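Local coordinates for minor pilin subunit PAPF (PDB 2W07), which serves as a minor subunit of the fimbriae, the surface filaments with which Escherichia coli colonises the epithelium of particular host organs, at residues B[61-74]-B[84-97]. The protein carries 1 engineered substitution. Residues are numbered along the deposited sequence; the frame is centred on the assembly and turned at random.
Sequences VTGNTMGGGQNNVL and ALYQGKGMSTPLTL
N72 and L85 grip each other twice. The backbone N of L85 donates to N72 O at 2.7 Å, and the N72 amide returns the bond from ND2 to L85 O at 2.9 Å. This second bond is almost straight (175° at the hydrogen) and leaves within the plane of the amide, though it meets the carbonyl of L85 tilted 31° from that group's own plane. With chi1 of N72 at 67°, CG lies between the backbone N and the carbonyl carbon, which brings ND2 to L85 O. L85 O also accepts from L95 N, which arrives from the opposite face of the carbonyl, so two donors hold this buried oxygen. N72 ND2 sits 3.9 Å above one face of the Y86 ring, near its rim, while M91 CG lies over the other face. The bonds lie at the mouth of the antiparallel hairpin of strands 73-75 and 81-87, N72 coming just before the first of these strands, in the incomplete immunoglobulin-like fold of pilins. Here V73 and A84 form a non-hydrogen-bonded pair with CG2 and CB touching on one face of the sheet. After strand 81-87 the chain turns back, and L97 N bonds to N71 O at 3.0 Å, fastening the returning segment alongside the loop. L97 lies between V61 and T65 on one arm of 61-74 and L74 on the other. L97 CD1 presses on T65 CG2 and, at 3.5 Å, on L74 CD2, whereas L97 CD2 meets V61 CG1 at 3.8 Å. V61 CG1 also touches L85 CD1 at 3.9 Å, and V61 CG2 faces L95 CD2. A141 on strand 138-147 touches both V61 and L74, and an apolar side chain of the other protein chain packs on L85, consistent with donor-strand complementation, in which another chain supplies the missing strand.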
loop_
_atom_site.group_PDB
_atom_site.type_symbol
_atom_site.label_atom_id
_atom_site.label_comp_id
_atom_site.label_asym_id
_atom_site.label_seq_id
_atom_site.Cartn_x
_atom_site.Cartn_y
_atom_site.Cartn_z
ATOM N N VAL B 61 6.123 7.712 1.525
ATOM C CA VAL B 61 7.098 8.239 0.582
ATOM C C VAL B 61 8.501 8.035 1.130
ATOM O O VAL B 61 8.792 8.419 2.268
ATOM C CB VAL B 61 6.879 9.744 0.353
ATOM C CG1 VAL B 61 7.883 10.263 -0.670
ATOM C CG2 VAL B 61 5.444 9.999 -0.100
ATOM N N THR B 62 9.373 7.440 0.323
ATOM C CA THR B 62 10.741 7.197 0.754
ATOM C C THR B 62 11.758 7.544 -0.334
ATOM O O THR B 62 11.405 7.740 -1.496
ATOM C CB THR B 62 10.930 5.724 1.177
ATOM O OG1 THR B 62 10.698 4.871 0.050
ATOM C CG2 THR B 62 9.942 5.357 2.280
ATOM N N GLY B 63 13.025 7.624 0.059
ATOM C CA GLY B 63 14.076 7.947 -0.889
ATOM C C GLY B 63 15.343 8.386 -0.180
ATOM O O GLY B 63 15.400 8.391 1.048
ATOM N N ASN B 64 16.361 8.748 -0.955
ATOM C CA ASN B 64 17.630 9.197 -0.392
ATOM C C ASN B 64 17.446 10.552 0.277
ATOM O O ASN B 64 16.825 11.452 -0.287
ATOM C CB ASN B 64 18.684 9.313 -1.490
ATOM C CG ASN B 64 18.821 8.042 -2.292
ATOM O OD1 ASN B 64 18.975 6.954 -1.730
ATOM N ND2 ASN B 64 18.767 8.165 -3.615
ATOM N N THR B 65 17.990 10.691 1.478
ATOM C CA THR B 65 17.883 11.932 2.232
ATOM C C THR B 65 19.257 12.555 2.439
ATOM O O THR B 65 20.272 11.858 2.373
ATOM C CB THR B 65 17.248 11.680 3.614
ATOM O OG1 THR B 65 18.003 10.682 4.310
ATOM C CG2 THR B 65 15.821 11.195 3.463
ATOM N N MET B 66 19.289 13.867 2.668
ATOM C CA MET B 66 20.556 14.555 2.909
ATOM C C MET B 66 20.848 14.418 4.392
ATOM O O MET B 66 19.960 14.069 5.173
ATOM C CB MET B 66 20.467 16.051 2.578
ATOM C CG MET B 66 20.069 16.399 1.153
ATOM S SD MET B 66 20.415 18.146 0.792
ATOM C CE MET B 66 19.332 18.960 1.968
ATOM N N GLY B 67 22.087 14.696 4.783
ATOM C CA GLY B 67 22.430 14.622 6.191
ATOM C C GLY B 67 21.656 15.690 6.941
ATOM O O GLY B 67 20.890 16.443 6.345
ATOM N N GLY B 68 21.846 15.762 8.251
ATOM C CA GLY B 68 21.143 16.765 9.028
ATOM C C GLY B 68 19.949 16.230 9.796
ATOM O O GLY B 68 19.689 15.025 9.814
ATOM N N GLY B 69 19.208 17.137 10.420
ATOM C CA GLY B 69 18.059 16.729 11.202
ATOM C C GLY B 69 16.715 16.852 10.518
ATOM O O GLY B 69 15.696 16.634 11.159
ATOM N N GLN B 70 16.695 17.201 9.233
ATOM C CA GLN B 70 15.423 17.331 8.522
ATOM C C GLN B 70 14.872 15.938 8.213
ATOM O O GLN B 70 15.631 15.014 7.921
ATOM C CB GLN B 70 15.608 18.139 7.232
ATOM C CG GLN B 70 16.109 19.563 7.466
ATOM C CD GLN B 70 17.567 19.614 7.901
ATOM O OE1 GLN B 70 17.985 20.526 8.620
ATOM N NE2 GLN B 70 18.351 18.636 7.457
ATOM N N ASN B 71 13.553 15.788 8.281
ATOM C CA ASN B 71 12.929 14.490 8.038
ATOM C C ASN B 71 11.946 14.490 6.876
ATOM O O ASN B 71 11.077 13.617 6.792
ATOM C CB ASN B 71 12.208 14.031 9.303
ATOM C CG ASN B 71 11.077 14.962 9.693
ATOM O OD1 ASN B 71 11.123 16.163 9.409
ATOM N ND2 ASN B 71 10.060 14.419 10.358
ATOM N N ASN B 72 12.086 15.453 5.973
ATOM C CA ASN B 72 11.179 15.544 4.838
ATOM C C ASN B 72 11.906 16.092 3.624
ATOM O O ASN B 72 11.291 16.700 2.740
ATOM C CB ASN B 72 10.014 16.468 5.188
ATOM C CG ASN B 72 10.453 17.910 5.369
ATOM O OD1 ASN B 72 11.442 18.188 6.049
ATOM N ND2 ASN B 72 9.716 18.834 4.764
ATOM N N VAL B 73 13.215 15.871 3.581
ATOM C CA VAL B 73 14.026 16.377 2.488
ATOM C C VAL B 73 14.774 15.293 1.736
ATOM O O VAL B 73 15.499 14.493 2.328
ATOM C CB VAL B 73 15.042 17.423 3.000
ATOM C CG1 VAL B 73 15.845 17.983 1.839
ATOM C CG2 VAL B 73 14.308 18.542 3.725
ATOM N N LEU B 74 14.588 15.282 0.422
ATOM C CA LEU B 74 15.240 14.318 -0.450
ATOM C C LEU B 74 16.528 14.921 -0.977
ATOM O O LEU B 74 16.588 16.111 -1.271
ATOM C CB LEU B 74 14.339 13.987 -1.641
ATOM C CG LEU B 74 13.000 13.300 -1.384
ATOM C CD1 LEU B 74 12.165 13.320 -2.656
ATOM C CD2 LEU B 74 13.252 11.874 -0.917
ATOM N N ALA B 84 12.490 19.505 -0.461
ATOM C CA ALA B 84 11.702 19.296 0.753
ATOM C C ALA B 84 10.254 19.001 0.366
ATOM O O ALA B 84 9.740 19.570 -0.593
ATOM C CB ALA B 84 11.767 20.538 1.645
ATOM N N LEU B 85 9.594 18.119 1.116
ATOM C CA LEU B 85 8.211 17.751 0.815
ATOM C C LEU B 85 7.222 18.119 1.920
ATOM O O LEU B 85 7.537 18.023 3.109
ATOM C CB LEU B 85 8.106 16.243 0.548
ATOM C CG LEU B 85 8.989 15.590 -0.518
ATOM C CD1 LEU B 85 8.640 14.112 -0.623
ATOM C CD2 LEU B 85 8.791 16.276 -1.854
ATOM N N TYR B 86 6.024 18.530 1.513
ATOM C CA TYR B 86 4.966 18.901 2.445
ATOM C C TYR B 86 3.632 18.307 1.991
ATOM O O TYR B 86 3.373 18.187 0.794
ATOM C CB TYR B 86 4.833 20.425 2.539
ATOM C CG TYR B 86 6.075 21.127 3.042
ATOM C CD1 TYR B 86 7.161 21.354 2.197
ATOM C CD2 TYR B 86 6.175 21.542 4.373
ATOM C CE1 TYR B 86 8.315 21.974 2.661
ATOM C CE2 TYR B 86 7.328 22.167 4.849
ATOM C CZ TYR B 86 8.394 22.377 3.985
ATOM O OH TYR B 86 9.539 22.987 4.439
ATOM N N GLN B 87 2.797 17.929 2.954
ATOM C CA GLN B 87 1.489 17.360 2.662
ATOM C C GLN B 87 0.529 18.465 2.241
ATOM O O GLN B 87 0.520 19.544 2.826
ATOM C CB GLN B 87 0.938 16.643 3.892
ATOM C CG GLN B 87 1.778 15.459 4.339
ATOM C CD GLN B 87 1.294 14.856 5.646
ATOM O OE1 GLN B 87 1.273 15.525 6.677
ATOM N NE2 GLN B 87 0.904 13.585 5.609
ATOM N N GLY B 88 -0.271 18.188 1.217
ATOM C CA GLY B 88 -1.230 19.163 0.733
ATOM C C GLY B 88 -0.573 20.363 0.090
ATOM O O GLY B 88 0.652 20.421 -0.022
ATOM N N LYS B 89 -1.390 21.319 -0.342
ATOM C CA LYS B 89 -0.893 22.536 -0.974
ATOM C C LYS B 89 -0.445 23.508 0.109
ATOM O O LYS B 89 -1.234 23.901 0.968
ATOM C CB LYS B 89 -1.984 23.171 -1.829
ATOM N N GLY B 90 0.826 23.887 0.070
ATOM C CA GLY B 90 1.342 24.804 1.065
ATOM C C GLY B 90 2.527 24.243 1.818
ATOM O O GLY B 90 2.617 23.040 2.062
ATOM N N MET B 91 3.436 25.131 2.201
ATOM C CA MET B 91 4.641 24.744 2.923
ATOM C C MET B 91 4.405 24.648 4.434
ATOM O O MET B 91 5.348 24.734 5.222
ATOM C CB MET B 91 5.752 25.754 2.624
ATOM C CG MET B 91 7.152 25.231 2.856
ATOM S SD MET B 91 8.400 26.347 2.202
ATOM C CE MET B 91 7.915 26.410 0.461
ATOM N N SER B 92 3.151 24.454 4.834
ATOM C CA SER B 92 2.815 24.360 6.250
ATOM C C SER B 92 3.181 23.013 6.878
ATOM O O SER B 92 4.247 22.873 7.475
ATOM C CB SER B 92 1.324 24.652 6.461
ATOM O OG SER B 92 0.509 23.829 5.646
ATOM N N THR B 93 2.299 22.026 6.752
ATOM C CA THR B 93 2.557 20.705 7.321
ATOM C C THR B 93 3.546 19.907 6.475
ATOM O O THR B 93 3.356 19.745 5.269
ATOM C CB THR B 93 1.256 19.897 7.459
ATOM O OG1 THR B 93 1.572 18.543 7.799
ATOM C CG2 THR B 93 0.466 19.928 6.161
ATOM N N PRO B 94 4.615 19.389 7.102
ATOM C CA PRO B 94 5.638 18.607 6.401
ATOM C C PRO B 94 5.188 17.197 6.034
ATOM O O PRO B 94 4.202 16.691 6.566
ATOM C CB PRO B 94 6.790 18.595 7.397
ATOM C CG PRO B 94 6.070 18.501 8.703
ATOM C CD PRO B 94 4.953 19.522 8.533
ATOM N N LEU B 95 5.923 16.574 5.120
ATOM C CA LEU B 95 5.631 15.215 4.676
ATOM C C LEU B 95 6.829 14.316 4.955
ATOM O O LEU B 95 7.720 14.180 4.119
ATOM C CB LEU B 95 5.308 15.200 3.180
ATOM C CG LEU B 95 5.144 13.826 2.524
ATOM C CD1 LEU B 95 4.121 12.998 3.282
ATOM C CD2 LEU B 95 4.717 14.010 1.078
ATOM N N THR B 96 6.838 13.709 6.139
ATOM C CA THR B 96 7.918 12.821 6.563
ATOM C C THR B 96 8.209 11.731 5.539
ATOM O O THR B 96 7.292 11.098 5.014
ATOM C CB THR B 96 7.584 12.144 7.906
ATOM O OG1 THR B 96 7.357 13.147 8.904
ATOM C CG2 THR B 96 8.728 11.240 8.350
ATOM N N LEU B 97 9.492 11.512 5.272
ATOM C CA LEU B 97 9.923 10.506 4.313
ATOM C C LEU B 97 9.956 9.110 4.927
ATOM O O LEU B 97 10.492 8.916 6.015
ATOM C CB LEU B 97 11.306 10.869 3.765
ATOM C CG LEU B 97 11.346 12.106 2.863
ATOM C CD1 LEU B 97 12.781 12.482 2.539
ATOM C CD2 LEU B 97 10.566 11.815 1.588
#